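Local coordinates for protein possible thiamine biosynthesis enzyme (Candida albicans, PDB 2X7Q) that is of unknown function but has the generic periplasmic binding protein fold of the SsuA/TauA family, consistent with binding a small solute, at residues Leu118-Ser124 with Phe146-Leu152; Asn108-Val112 with Gly170-Phe174; Thr28-Phe32 with Glu239-Ile244. The protein carries 1 engineered substitution. All coordinates share one frame; numbering follows the deposited sequence.

Interactions 1 and 2 belong to one five-stranded sheet, in one of the two lobes expected of a periplasmic binding protein, and their centres are about 11 Å apart. Strands 120-123 and 173-177 are neighbours there: Gly122 N lies 2.9 Å from Ala173 O, probably as a hydrogen bond, and Arg120 NH2 forms a salt bridge of 3.0 Å to Asp172 OD1, so Asp172 serves both contacts. Interaction 3 packs two helices on the opposite side of the chain's centre from interaction 1. Its centre is about 34 Å from that of interaction 1 and about 35 Å from that of interaction 2, with nearest atoms about 19 and 18 Å away.

Interaction 1: Leu118-Ser124 with Phe146-Leu152; sequences LKRIGVS and FDQFQVL
Ile121-Val123 and Phe149-Val151 run side by side in parallel strands, 120-123 and 148-151, whose directions are 30° apart, in a beta-alpha-beta crossover whose helix, 129-141, connects them. Strand 148-151 is the outermost of its sheet within the chain. The backbones are joined by four hydrogen bonds that pass back and forth across the pair: Ile121 N donates to Gln148 O at 2.8 Å, Gln150 N to Ile121 O, Val123 N to Gln150 O at 3.0 Å, and Leu152 N to Val123 O. Ile121, Val123 and Phe149 lie on the face that helix 129-141 covers. Ile121 and Phe149 point the same way, with Phe149 CD2 3.8 Å from Ile121 CB, and the Phe149 ring also meets that of Tyr131.

Phe146, in the loop leading to Gln148, holds its CG anti to its own carbonyl carbon (chi1 -50°), which carries the ring across to Leu118 and Ile121. Ile121 CG1 sits over a face of this ring, 4.0 Å from the centroid, in a CH-pi contact. At the edge, Phe146 CE2 comes within 3.1 Å of Leu118 O, close to the ring plane. On the other face of the sheet the extended Gln148 lies obliquely against Arg120, its OE1 3.7 Å from the aliphatic Arg120 CG, while the guanidinium leads away to a salt bridge with Asp172. Next to Phe146, a water bridges the two backbones, donating to Lys119 O at 2.8 Å and accepting from Asp147 N at 2.9 Å.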
ATOM      1  N   LEU A 118       6.914  24.017   1.764  1.00 14.33           N
ATOM      2  CA  LEU A 118       6.528  23.137   2.864  1.00 13.16           C
ATOM      3  C   LEU A 118       7.604  23.021   3.941  1.00 14.28           C
ATOM      4  O   LEU A 118       8.788  22.867   3.637  1.00 13.38           O
ATOM      5  CB  LEU A 118       6.158  21.748   2.338  1.00 13.60           C
ATOM      6  CG  LEU A 118       5.035  21.703   1.302  1.00 12.97           C
ATOM      7  CD1 LEU A 118       4.679  20.263   0.966  1.00 13.13           C
ATOM      8  CD2 LEU A 118       3.816  22.457   1.801  1.00 12.39           C
ATOM      9  N   LYS A 119       7.181  23.100   5.199  1.00 14.65           N
ATOM     10  CA  LYS A 119       8.079  22.915   6.331  1.00 14.15           C
ATOM     11  C   LYS A 119       7.486  21.913   7.317  1.00 13.89           C
ATOM     12  O   LYS A 119       8.129  20.928   7.676  1.00 15.15           O
ATOM     13  CB  LYS A 119       8.352  24.250   7.028  1.00 14.91           C
ATOM     14  CG  LYS A 119       9.084  25.272   6.167  1.00 15.83           C
ATOM     15  CD  LYS A 119      10.375  24.698   5.594  1.00 15.79           C
ATOM     16  CE  LYS A 119      11.293  24.173   6.685  1.00 15.05           C
ATOM     17  NZ  LYS A 119      11.673  25.220   7.661  1.00 21.57           N
ATOM     18  N   ARG A 120       6.260  22.176   7.755  1.00 12.61           N
ATOM     19  CA  ARG A 120       5.554  21.270   8.653  1.00 13.87           C
ATOM     20  C   ARG A 120       4.766  20.238   7.854  1.00 12.05           C
ATOM     21  O   ARG A 120       3.826  20.580   7.133  1.00 11.52           O
ATOM     22  CB  ARG A 120       4.610  22.052   9.567  1.00 12.83           C
ATOM     23  CG  ARG A 120       5.311  22.990  10.536  1.00 14.28           C
ATOM     24  CD  ARG A 120       4.315  23.857  11.276  1.00 13.55           C
ATOM     25  NE  ARG A 120       3.613  24.765  10.374  1.00 12.88           N
ATOM     26  CZ  ARG A 120       2.587  25.530  10.732  1.00 14.15           C
ATOM     27  NH1 ARG A 120       2.127  25.502  11.973  1.00 13.40           N
ATOM     28  NH2 ARG A 120       2.007  26.325   9.848  1.00 14.82           N
ATOM     29  N   ILE A 121       5.153  18.974   7.989  1.00 11.57           N
ATOM     30  CA  ILE A 121       4.513  17.895   7.246  1.00 11.80           C
ATOM     31  C   ILE A 121       3.649  17.015   8.143  1.00 11.83           C
ATOM     32  O   ILE A 121       4.148  16.387   9.075  1.00 12.38           O
ATOM     33  CB  ILE A 121       5.553  17.010   6.533  1.00 11.90           C
ATOM     34  CG1 ILE A 121       6.400  17.853   5.576  1.00 12.74           C
ATOM     35  CG2 ILE A 121       4.866  15.878   5.785  1.00 11.40           C
ATOM     36  CD1 ILE A 121       5.595  18.571   4.516  1.00 12.99           C
ATOM     37  N   GLY A 122       2.353  16.970   7.851  1.00 10.84           N
ATOM     38  CA  GLY A 122       1.433  16.136   8.602  1.00 11.12           C
ATOM     39  C   GLY A 122       1.411  14.717   8.070  1.00 10.38           C
ATOM     40  O   GLY A 122       1.275  14.496   6.865  1.00  9.47           O
ATOM     41  N   VAL A 123       1.553  13.752   8.972  1.00 10.14           N
ATOM     42  CA  VAL A 123       1.538  12.346   8.593  1.00 10.94           C
ATOM     43  C   VAL A 123       0.621  11.556   9.514  1.00 11.56           C
ATOM     44  O   VAL A 123       0.439  11.918  10.673  1.00 12.33           O
ATOM     45  CB  VAL A 123       2.948  11.729   8.641  1.00 10.93           C
ATOM     46  CG1 VAL A 123       3.890  12.474   7.711  1.00 11.18           C
ATOM     47  CG2 VAL A 123       3.479  11.736  10.067  1.00 11.62           C
ATOM     48  N   SER A 124       0.036  10.484   8.994  1.00 12.21           N
ATOM     49  CA  SER A 124      -0.782   9.598   9.808  1.00 12.88           C
ATOM     50  C   SER A 124       0.075   9.016  10.925  1.00 13.77           C
ATOM     51  O   SER A 124      -0.276   9.104  12.097  1.00 14.17           O
ATOM     52  CB  SER A 124      -1.375   8.480   8.951  1.00 14.04           C
ATOM     53  OG  SER A 124      -0.360   7.721   8.314  1.00 13.72           O
ATOM     54  N   PHE A 146      12.318  17.114   4.814  1.00 17.43           N
ATOM     55  CA  PHE A 146      11.611  17.802   5.890  1.00 16.83           C
ATOM     56  C   PHE A 146      11.947  17.188   7.251  1.00 17.49           C
ATOM     57  O   PHE A 146      12.239  15.996   7.345  1.00 16.69           O
ATOM     58  CB  PHE A 146      10.101  17.770   5.640  1.00 15.86           C
ATOM     59  CG  PHE A 146       9.707  18.218   4.259  1.00 15.32           C
ATOM     60  CD1 PHE A 146       9.467  17.291   3.258  1.00 15.44           C
ATOM     61  CD2 PHE A 146       9.580  19.565   3.960  1.00 15.94           C
ATOM     62  CE1 PHE A 146       9.105  17.698   1.985  1.00 14.86           C
ATOM     63  CE2 PHE A 146       9.219  19.979   2.688  1.00 14.68           C
ATOM     64  CZ  PHE A 146       8.982  19.044   1.700  1.00 15.17           C
ATOM     65  N   ASP A 147      11.913  18.006   8.299  1.00 17.93           N
ATOM     66  CA  ASP A 147      12.245  17.542   9.644  1.00 19.24           C
ATOM     67  C   ASP A 147      11.163  17.882  10.667  1.00 19.06           C
ATOM     68  O   ASP A 147      11.266  17.512  11.836  1.00 19.81           O
ATOM     69  CB  ASP A 147      13.601  18.098  10.086  1.00 20.81           C
ATOM     70  CG  ASP A 147      13.702  19.603   9.921  1.00 22.51           C
ATOM     71  OD1 ASP A 147      12.735  20.313  10.263  1.00 24.12           O
ATOM     72  OD2 ASP A 147      14.762  20.081   9.467  1.00 24.78           O
ATOM     73  N   GLN A 148      10.127  18.586  10.221  1.00 17.84           N
ATOM     74  CA  GLN A 148       8.983  18.891  11.075  1.00 16.36           C
ATOM     75  C   GLN A 148       7.797  18.005  10.704  1.00 15.27           C
ATOM     76  O   GLN A 148       7.209  18.159   9.632  1.00 14.29           O
ATOM     77  CB  GLN A 148       8.591  20.365  10.953  1.00 15.48           C
ATOM     78  CG  GLN A 148       9.625  21.337  11.504  1.00 19.73           C
ATOM     79  CD  GLN A 148       9.106  22.759  11.579  1.00 20.10           C
ATOM     80  OE1 GLN A 148       8.391  23.124  12.511  1.00 19.51           O
ATOM     81  NE2 GLN A 148       9.469  23.573  10.595  1.00 18.57           N
ATOM     82  N   PHE A 149       7.446  17.082  11.592  1.00 13.91           N
ATOM     83  CA  PHE A 149       6.363  16.146  11.323  1.00 14.11           C
ATOM     84  C   PHE A 149       5.291  16.172  12.405  1.00 14.65           C
ATOM     85  O   PHE A 149       5.593  16.176  13.598  1.00 15.44           O
ATOM     86  CB  PHE A 149       6.906  14.726  11.157  1.00 12.94           C
ATOM     87  CG  PHE A 149       7.848  14.571   9.994  1.00 15.19           C
ATOM     88  CD1 PHE A 149       9.219  14.531  10.193  1.00 14.84           C
ATOM     89  CD2 PHE A 149       7.361  14.467   8.701  1.00 12.72           C
ATOM     90  CE1 PHE A 149      10.084  14.389   9.126  1.00 13.85           C
ATOM     91  CE2 PHE A 149       8.221  14.326   7.630  1.00 13.64           C
ATOM     92  CZ  PHE A 149       9.586  14.288   7.843  1.00 15.01           C
ATOM     93  N   GLN A 150       4.031  16.190  11.979  1.00 14.46           N
ATOM     94  CA  GLN A 150       2.905  16.189  12.908  0.57 14.34           C
ATOM     95  C   GLN A 150       2.126  14.881  12.825  1.00 13.32           C
ATOM     96  O   GLN A 150       1.392  14.644  11.864  1.00 13.48           O
ATOM     97  CB  GLN A 150       1.974  17.369  12.637  0.57 14.45           C
ATOM     98  CG  GLN A 150       2.567  18.732  12.983  0.57 14.92           C
ATOM     99  CD  GLN A 150       3.633  19.177  12.002  0.57 14.49           C
ATOM    100  OE1 GLN A 150       4.646  19.760  12.391  0.57 13.68           O
ATOM    101  NE2 GLN A 150       3.411  18.906  10.721  0.57 13.93           N
ATOM    102  N   VAL A 151       2.311  14.019  13.822  1.00 13.66           N
ATOM    103  CA  VAL A 151       1.612  12.740  13.864  1.00 14.20           C
ATOM    104  C   VAL A 151       0.137  12.969  14.175  1.00 14.16           C
ATOM    105  O   VAL A 151      -0.221  13.343  15.293  1.00 14.11           O
ATOM    106  CB  VAL A 151       2.222  11.801  14.916  1.00 14.46           C
ATOM    107  CG1 VAL A 151       1.471  10.477  14.946  1.00 14.35           C
ATOM    108  CG2 VAL A 151       3.698  11.577  14.634  1.00 14.40           C
ATOM    109  N   LEU A 152      -0.716  12.744  13.180  1.00 14.89           N
ATOM    110  CA  LEU A 152      -2.134  13.070  13.303  1.00 15.36           C
ATOM    111  C   LEU A 152      -3.044  11.840  13.262  1.00 16.56           C
ATOM    112  O   LEU A 152      -4.259  11.954  13.427  1.00 17.11           O
ATOM    113  CB  LEU A 152      -2.535  14.087  12.230  1.00 14.34           C
ATOM    114  CG  LEU A 152      -1.826  15.440  12.349  1.00 13.39           C
ATOM    115  CD1 LEU A 152      -1.854  16.196  11.033  1.00 12.69           C
ATOM    116  CD2 LEU A 152      -2.419  16.276  13.477  1.00 14.85           C
TER
HETATM  117  O   HOH W   1      10.874  20.569   7.528  1.00 17.60           O

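Interaction 2: Asn108-Val112 with Gly170-Phe174; sequences NRDDV and GSDAF
Arg109 holds Asp172 with one of the two nitrogens that clasp Asp111, making one guanidinium the hub of a salt-bridge network with two carboxylates. Its chain is bent at chi2 (-68°) and chi3, which brings the head round to the Asp111 side chain of the type I turn Arg109-Val112. There it takes Asp111 side-on: NE reaches OD1 at 2.9 Å, and NH2 reaches OD2 at 2.8 Å. Across the contact, NH2 also meets Asp172 OD1 at 3.2 Å, a more bent bond that arrives on the anti side of the carboxylate and 25° out of its plane. NH1 makes the straighter bond, 2.9 Å to Ser171 O at 174°, with this oxygen in the guanidinium plane. The nearest oxygens of the two acids, Asp111 OD2 and Asp172 OD1, are 4.3 Å apart; NH2 faces the pair from one side, its charge probably offsetting their repulsion, and from the other side a water stands 2.8 Å from each of these two oxygens. Beside the polar cluster, Val112 CG2 packs on Asp172 CB at 4.0 Å.

Arg109 NH1 further donates to Val162 O, tying the loop after strand 100-106 to helix 155-162. Asp172 OD1 has a second salt bridge, to Arg120, and its OD2 accepts from Lys119 N. Strand 173-177, which follows, runs between strands 120-123 and 100-106, with a backbone hydrogen bond between Phe174 and Ser104 on the 100-106 side.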
ATOM      1  N   ASN A 108      -7.758  27.767   2.590  1.00 15.59           N
ATOM      2  CA  ASN A 108      -7.307  29.152   2.522  1.00 17.52           C
ATOM      3  C   ASN A 108      -5.950  29.342   3.191  1.00 17.72           C
ATOM      4  O   ASN A 108      -5.872  29.759   4.348  1.00 17.43           O
ATOM      5  CB  ASN A 108      -8.336  30.085   3.162  1.00 18.01           C
ATOM      6  CG  ASN A 108      -7.961  31.549   3.019  1.00 23.98           C
ATOM      7  OD1 ASN A 108      -7.894  32.078   1.910  1.00 27.37           O
ATOM      8  ND2 ASN A 108      -7.723  32.213   4.145  1.00 26.35           N
ATOM      9  N   ARG A 109      -4.883  29.036   2.459  1.00 15.75           N
ATOM     10  CA  ARG A 109      -3.532  29.167   2.989  1.00 14.41           C
ATOM     11  C   ARG A 109      -2.657  30.027   2.079  1.00 14.63           C
ATOM     12  O   ARG A 109      -2.069  29.526   1.122  1.00 13.84           O
ATOM     13  CB  ARG A 109      -2.893  27.789   3.169  1.00 13.10           C
ATOM     14  CG  ARG A 109      -3.608  26.888   4.155  1.00 12.90           C
ATOM     15  CD  ARG A 109      -3.483  27.407   5.576  1.00 13.20           C
ATOM     16  NE  ARG A 109      -2.088  27.535   5.985  1.00 12.91           N
ATOM     17  CZ  ARG A 109      -1.363  26.541   6.490  1.00 12.81           C
ATOM     18  NH1 ARG A 109      -1.900  25.340   6.649  1.00 11.14           N
ATOM     19  NH2 ARG A 109      -0.100  26.746   6.833  1.00 12.53           N
ATOM     20  N   ASP A 110      -2.576  31.319   2.378  1.00 15.88           N
ATOM     21  CA  ASP A 110      -1.759  32.233   1.588  1.00 15.81           C
ATOM     22  C   ASP A 110      -0.276  31.897   1.708  1.00 15.17           C
ATOM     23  O   ASP A 110       0.523  32.258   0.845  1.00 14.80           O
ATOM     24  CB  ASP A 110      -1.997  33.682   2.021  1.00 17.28           C
ATOM     25  CG  ASP A 110      -3.348  34.208   1.585  1.00 20.21           C
ATOM     26  OD1 ASP A 110      -4.101  33.455   0.933  1.00 22.48           O
ATOM     27  OD2 ASP A 110      -3.654  35.379   1.891  1.00 24.82           O
ATOM     28  N   ASP A 111       0.085  31.202   2.780  1.00 13.43           N
ATOM     29  CA  ASP A 111       1.481  30.881   3.051  1.00 13.29           C
ATOM     30  C   ASP A 111       1.947  29.611   2.343  1.00 13.81           C
ATOM     31  O   ASP A 111       3.146  29.342   2.265  1.00 12.91           O
ATOM     32  CB  ASP A 111       1.718  30.763   4.559  1.00 13.74           C
ATOM     33  CG  ASP A 111       0.849  29.700   5.208  1.00 13.88           C
ATOM     34  OD1 ASP A 111      -0.249  29.415   4.682  1.00 13.41           O
ATOM     35  OD2 ASP A 111       1.262  29.160   6.256  1.00 12.76           O
ATOM     36  N   VAL A 112       1.001  28.835   1.824  1.00 13.76           N
ATOM     37  CA  VAL A 112       1.333  27.586   1.145  1.00 12.66           C
ATOM     38  C   VAL A 112       0.647  27.481  -0.212  1.00 14.83           C
ATOM     39  O   VAL A 112      -0.556  27.234  -0.293  1.00 14.80           O
ATOM     40  CB  VAL A 112       0.953  26.362   2.001  1.00 11.70           C
ATOM     41  CG1 VAL A 112       1.307  25.074   1.270  1.00 11.36           C
ATOM     42  CG2 VAL A 112       1.648  26.423   3.352  1.00 12.13           C
ATOM     43  N   GLY A 170      -1.078  22.231  13.863  1.00 14.47           N
ATOM     44  CA  GLY A 170      -1.126  22.727  12.500  1.00 13.32           C
ATOM     45  C   GLY A 170      -0.062  22.126  11.603  1.00 13.97           C
ATOM     46  O   GLY A 170       0.994  21.703  12.074  1.00 13.51           O
ATOM     47  N   SER A 171      -0.346  22.090  10.305  1.00 12.24           N
ATOM     48  CA  SER A 171       0.603  21.578   9.321  1.00 13.12           C
ATOM     49  C   SER A 171       0.524  22.397   8.038  1.00 12.05           C
ATOM     50  O   SER A 171      -0.475  23.070   7.781  1.00 10.85           O
ATOM     51  CB  SER A 171       0.326  20.103   9.020  1.00 12.83           C
ATOM     52  OG  SER A 171       0.492  19.303  10.177  1.00 15.81           O
ATOM     53  N   ASP A 172       1.583  22.347   7.237  1.00 10.83           N
ATOM     54  CA  ASP A 172       1.602  23.052   5.965  1.00 10.83           C
ATOM     55  C   ASP A 172       0.998  22.197   4.857  1.00 10.59           C
ATOM     56  O   ASP A 172       0.338  22.711   3.951  1.00  9.78           O
ATOM     57  CB  ASP A 172       3.028  23.470   5.595  1.00 11.22           C
ATOM     58  CG  ASP A 172       3.560  24.580   6.479  1.00 12.75           C
ATOM     59  OD1 ASP A 172       2.746  25.268   7.126  1.00 11.84           O
ATOM     60  OD2 ASP A 172       4.794  24.764   6.524  1.00 13.24           O
ATOM     61  N   ALA A 173       1.220  20.889   4.940  1.00  9.94           N
ATOM     62  CA  ALA A 173       0.707  19.965   3.936  1.00  9.61           C
ATOM     63  C   ALA A 173       0.840  18.509   4.371  1.00 10.20           C
ATOM     64  O   ALA A 173       1.609  18.186   5.277  1.00  9.73           O
ATOM     65  CB  ALA A 173       1.412  20.179   2.607  1.00  9.79           C
ATOM     66  N   PHE A 174       0.076  17.638   3.719  1.00  9.18           N
ATOM     67  CA  PHE A 174       0.159  16.201   3.948  1.00  9.30           C
ATOM     68  C   PHE A 174      -0.005  15.476   2.617  1.00  9.33           C
ATOM     69  O   PHE A 174      -0.460  16.065   1.637  1.00  9.13           O
ATOM     70  CB  PHE A 174      -0.912  15.748   4.944  1.00 10.32           C
ATOM     71  CG  PHE A 174      -2.315  15.828   4.409  1.00  9.67           C
ATOM     72  CD1 PHE A 174      -3.044  17.002   4.510  1.00  9.87           C
ATOM     73  CD2 PHE A 174      -2.908  14.726   3.813  1.00 10.31           C
ATOM     74  CE1 PHE A 174      -4.337  17.077   4.022  1.00 10.31           C
ATOM     75  CE2 PHE A 174      -4.198  14.795   3.324  1.00 10.39           C
ATOM     76  CZ  PHE A 174      -4.913  15.971   3.427  1.00 10.81           C
TER
HETATM   77  O   HOH W   2       3.706  27.793   6.286  1.00 13.47           O

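Interaction 3: Thr28-Phe32 with Glu239-Ile244; sequences TPLFF and EAIEYI
Tyr243 lays its ring flat against Phe31 and has more surface buried by this contact than any other residue. The two rings form an offset stack, with centroids 3.9 Å apart and planes only 11° from parallel. Tyr243 CE1 hangs 3.3 Å above the plane of Phe31, over the middle of the ring, and the phenol oxygen continues past the ring to Phe31 CB, which lies 3.5 Å from Tyr243 OH. Both side chains hold CG anti to the backbone N (chi1 165° in Tyr243), and each thereby reaches out from its helix toward the other.

Phe32 fills the next position. The far end of its ring rests on the backbone and CB of the opposing helix: Phe32 CZ is 3.7 Å from Ala240 N, while CE1 packs on the methyl of Ala240. Phe32 CE2 approaches Glu239 OE1 at 3.8 Å, an oxygen already hydrogen-bonded to Tyr232 OH. Phe31 CD2 lies over one face of the Phe32 ring, so Phe31, Phe32 and Tyr243 make up an aromatic cluster.

The motif is a steep helix-helix packing, in which segments 28-32 and 239-244 cross at 102°; they come from helix 28-35, following strand 17-21, the first of the chain, and from helix 237-247. The local axes come no nearer than 10.9 Å, leaving room for the large rings between them. Helix 216-235 packs against both, with Tyr233 touching Thr28 and Ala240.

Thr28 closes the other end of the contact. Its CG2 meets Ala240 CB at 4.0 Å, and its OG1 lies near the plane of the Tyr243 ring, at the edge. That hydroxyl is hydrogen-bonded to His25 O. The Thr28 and Ile244 side chains cross at about a right angle, and Ile244 CG1 comes to 3.3 Å from Thr28 OG1.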
ATOM      1  N   THR A  28     -10.723  -4.234  -4.147  1.00 10.10           N
ATOM      2  CA  THR A  28     -11.853  -4.709  -4.941  1.00 11.20           C
ATOM      3  C   THR A  28     -11.725  -6.172  -5.382  1.00 11.64           C
ATOM      4  O   THR A  28     -12.640  -6.962  -5.158  1.00 11.24           O
ATOM      5  CB  THR A  28     -12.106  -3.803  -6.168  1.00 11.03           C
ATOM      6  OG1 THR A  28     -12.584  -2.525  -5.731  1.00 12.61           O
ATOM      7  CG2 THR A  28     -13.135  -4.426  -7.087  1.00 13.81           C
ATOM      8  N   PRO A  29     -10.594  -6.536  -6.010  1.00  9.92           N
ATOM      9  CA  PRO A  29     -10.410  -7.919  -6.467  1.00 10.01           C
ATOM     10  C   PRO A  29     -10.571  -8.932  -5.336  1.00 11.12           C
ATOM     11  O   PRO A  29     -11.093 -10.023  -5.563  1.00 11.87           O
ATOM     12  CB  PRO A  29      -8.967  -7.926  -6.979  1.00  9.92           C
ATOM     13  CG  PRO A  29      -8.707  -6.518  -7.378  1.00 10.95           C
ATOM     14  CD  PRO A  29      -9.453  -5.680  -6.382  1.00  9.63           C
ATOM     15  N   LEU A  30     -10.123  -8.576  -4.136  1.00 10.47           N
ATOM     16  CA  LEU A  30     -10.261  -9.454  -2.981  1.00 11.39           C
ATOM     17  C   LEU A  30     -11.729  -9.743  -2.691  1.00 12.47           C
ATOM     18  O   LEU A  30     -12.097 -10.872  -2.374  1.00 11.40           O
ATOM     19  CB  LEU A  30      -9.599  -8.833  -1.750  1.00 11.21           C
ATOM     20  CG  LEU A  30      -8.091  -8.588  -1.820  1.00 10.76           C
ATOM     21  CD1 LEU A  30      -7.595  -7.925  -0.544  1.00 11.47           C
ATOM     22  CD2 LEU A  30      -7.355  -9.890  -2.067  1.00 11.75           C
ATOM     23  N   PHE A  31     -12.564  -8.715  -2.808  1.00 12.06           N
ATOM     24  CA  PHE A  31     -13.991  -8.854  -2.542  1.00 13.35           C
ATOM     25  C   PHE A  31     -14.674  -9.804  -3.522  1.00 13.75           C
ATOM     26  O   PHE A  31     -15.384 -10.722  -3.112  1.00 14.08           O
ATOM     27  CB  PHE A  31     -14.676  -7.487  -2.574  1.00 13.25           C
ATOM     28  CG  PHE A  31     -16.170  -7.562  -2.701  1.00 14.61           C
ATOM     29  CD1 PHE A  31     -16.959  -7.891  -1.609  1.00 17.10           C
ATOM     30  CD2 PHE A  31     -16.787  -7.304  -3.915  1.00 14.77           C
ATOM     31  CE1 PHE A  31     -18.334  -7.964  -1.729  1.00 16.19           C
ATOM     32  CE2 PHE A  31     -18.161  -7.373  -4.039  1.00 15.78           C
ATOM     33  CZ  PHE A  31     -18.936  -7.704  -2.944  1.00 16.66           C
ATOM     34  N   PHE A  32     -14.461  -9.574  -4.813  1.00 12.64           N
ATOM     35  CA  PHE A  32     -15.093 -10.385  -5.852  1.00 13.61           C
ATOM     36  C   PHE A  32     -14.668 -11.850  -5.775  1.00 13.43           C
ATOM     37  O   PHE A  32     -15.438 -12.743  -6.122  1.00 13.55           O
ATOM     38  CB  PHE A  32     -14.805  -9.810  -7.243  1.00 13.65           C
ATOM     39  CG  PHE A  32     -15.604  -8.576  -7.570  1.00 14.27           C
ATOM     40  CD1 PHE A  32     -14.996  -7.331  -7.638  1.00 14.61           C
ATOM     41  CD2 PHE A  32     -16.969  -8.660  -7.801  1.00 15.04           C
ATOM     42  CE1 PHE A  32     -15.733  -6.198  -7.938  1.00 15.49           C
ATOM     43  CE2 PHE A  32     -17.710  -7.530  -8.099  1.00 16.62           C
ATOM     44  CZ  PHE A  32     -17.091  -6.299  -8.167  1.00 15.75           C
ATOM     45  N   GLU A 239     -19.327  -3.651 -12.431  1.00 14.60           N
ATOM     46  CA  GLU A 239     -19.719  -4.051 -11.086  1.00 15.58           C
ATOM     47  C   GLU A 239     -18.749  -3.486 -10.060  1.00 13.79           C
ATOM     48  O   GLU A 239     -19.140  -3.127  -8.949  1.00 13.90           O
ATOM     49  CB  GLU A 239     -19.756  -5.575 -10.981  1.00 16.42           C
ATOM     50  CG  GLU A 239     -20.693  -6.239 -11.975  1.00 19.52           C
ATOM     51  CD  GLU A 239     -20.675  -7.750 -11.879  1.00 20.87           C
ATOM     52  OE1 GLU A 239     -20.033  -8.285 -10.951  1.00 18.48           O
ATOM     53  OE2 GLU A 239     -21.309  -8.404 -12.733  1.00 23.55           O
ATOM     54  N   ALA A 240     -17.478  -3.422 -10.440  1.00 13.95           N
ATOM     55  CA  ALA A 240     -16.438  -2.880  -9.578  1.00 13.04           C
ATOM     56  C   ALA A 240     -16.741  -1.431  -9.218  1.00 12.92           C
ATOM     57  O   ALA A 240     -16.627  -1.031  -8.061  1.00 12.05           O
ATOM     58  CB  ALA A 240     -15.085  -2.987 -10.259  1.00 12.63           C
ATOM     59  N   ILE A 241     -17.130  -0.648 -10.220  1.00 12.06           N
ATOM     60  CA  ILE A 241     -17.466   0.753 -10.004  1.00 12.84           C
ATOM     61  C   ILE A 241     -18.638   0.898  -9.039  1.00 12.90           C
ATOM     62  O   ILE A 241     -18.628   1.767  -8.169  1.00 12.64           O
ATOM     63  CB  ILE A 241     -17.797   1.471 -11.330  1.00 12.39           C
ATOM     64  CG1 ILE A 241     -16.578   1.483 -12.255  1.00 12.74           C
ATOM     65  CG2 ILE A 241     -18.272   2.886 -11.063  1.00 12.30           C
ATOM     66  CD1 ILE A 241     -16.821   2.180 -13.574  1.00 13.40           C
ATOM     67  N   GLU A 242     -19.646   0.045  -9.199  1.00 13.44           N
ATOM     68  CA  GLU A 242     -20.818   0.070  -8.332  0.59 13.80           C
ATOM     69  C   GLU A 242     -20.447  -0.311  -6.903  1.00 13.40           C
ATOM     70  O   GLU A 242     -20.862   0.343  -5.953  1.00 13.67           O
ATOM     71  CB  GLU A 242     -21.901  -0.872  -8.864  0.59 14.56           C
ATOM     72  CG  GLU A 242     -23.190  -0.857  -8.050  0.59 15.38           C
ATOM     73  CD  GLU A 242     -24.216  -1.862  -8.550  0.59 16.80           C
ATOM     74  OE1 GLU A 242     -23.809  -2.879  -9.152  0.59 16.78           O
ATOM     75  OE2 GLU A 242     -25.425  -1.638  -8.333  0.59 18.20           O
ATOM     76  N   TYR A 243     -19.668  -1.379  -6.759  1.00 11.48           N
ATOM     77  CA  TYR A 243     -19.245  -1.857  -5.447  1.00 13.09           C
ATOM     78  C   TYR A 243     -18.450  -0.800  -4.690  1.00 12.44           C
ATOM     79  O   TYR A 243     -18.721  -0.528  -3.523  1.00 12.20           O
ATOM     80  CB  TYR A 243     -18.400  -3.124  -5.589  1.00 13.21           C
ATOM     81  CG  TYR A 243     -17.625  -3.488  -4.335  1.00 13.42           C
ATOM     82  CD1 TYR A 243     -18.256  -4.081  -3.251  1.00 13.43           C
ATOM     83  CD2 TYR A 243     -16.261  -3.233  -4.237  1.00 13.13           C
ATOM     84  CE1 TYR A 243     -17.554  -4.412  -2.105  1.00 14.92           C
ATOM     85  CE2 TYR A 243     -15.547  -3.561  -3.097  1.00 12.39           C
ATOM     86  CZ  TYR A 243     -16.201  -4.150  -2.036  1.00 14.15           C
ATOM     87  OH  TYR A 243     -15.505  -4.480  -0.900  1.00 15.37           O
ATOM     88  N   ILE A 244     -17.464  -0.211  -5.359  1.00 12.24           N
ATOM     89  CA  ILE A 244     -16.589   0.773  -4.731  1.00 12.45           C
ATOM     90  C   ILE A 244     -17.356   2.010  -4.280  1.00 12.65           C
ATOM     91  O   ILE A 244     -17.150   2.504  -3.176  1.00 11.72           O
ATOM     92  CB  ILE A 244     -15.460   1.214  -5.683  1.00 11.53           C
ATOM     93  CG1 ILE A 244     -14.581   0.023  -6.059  1.00 11.04           C
ATOM     94  CG2 ILE A 244     -14.630   2.316  -5.052  1.00 11.47           C
ATOM     95  CD1 ILE A 244     -13.483   0.361  -7.037  1.00 11.87           C
TER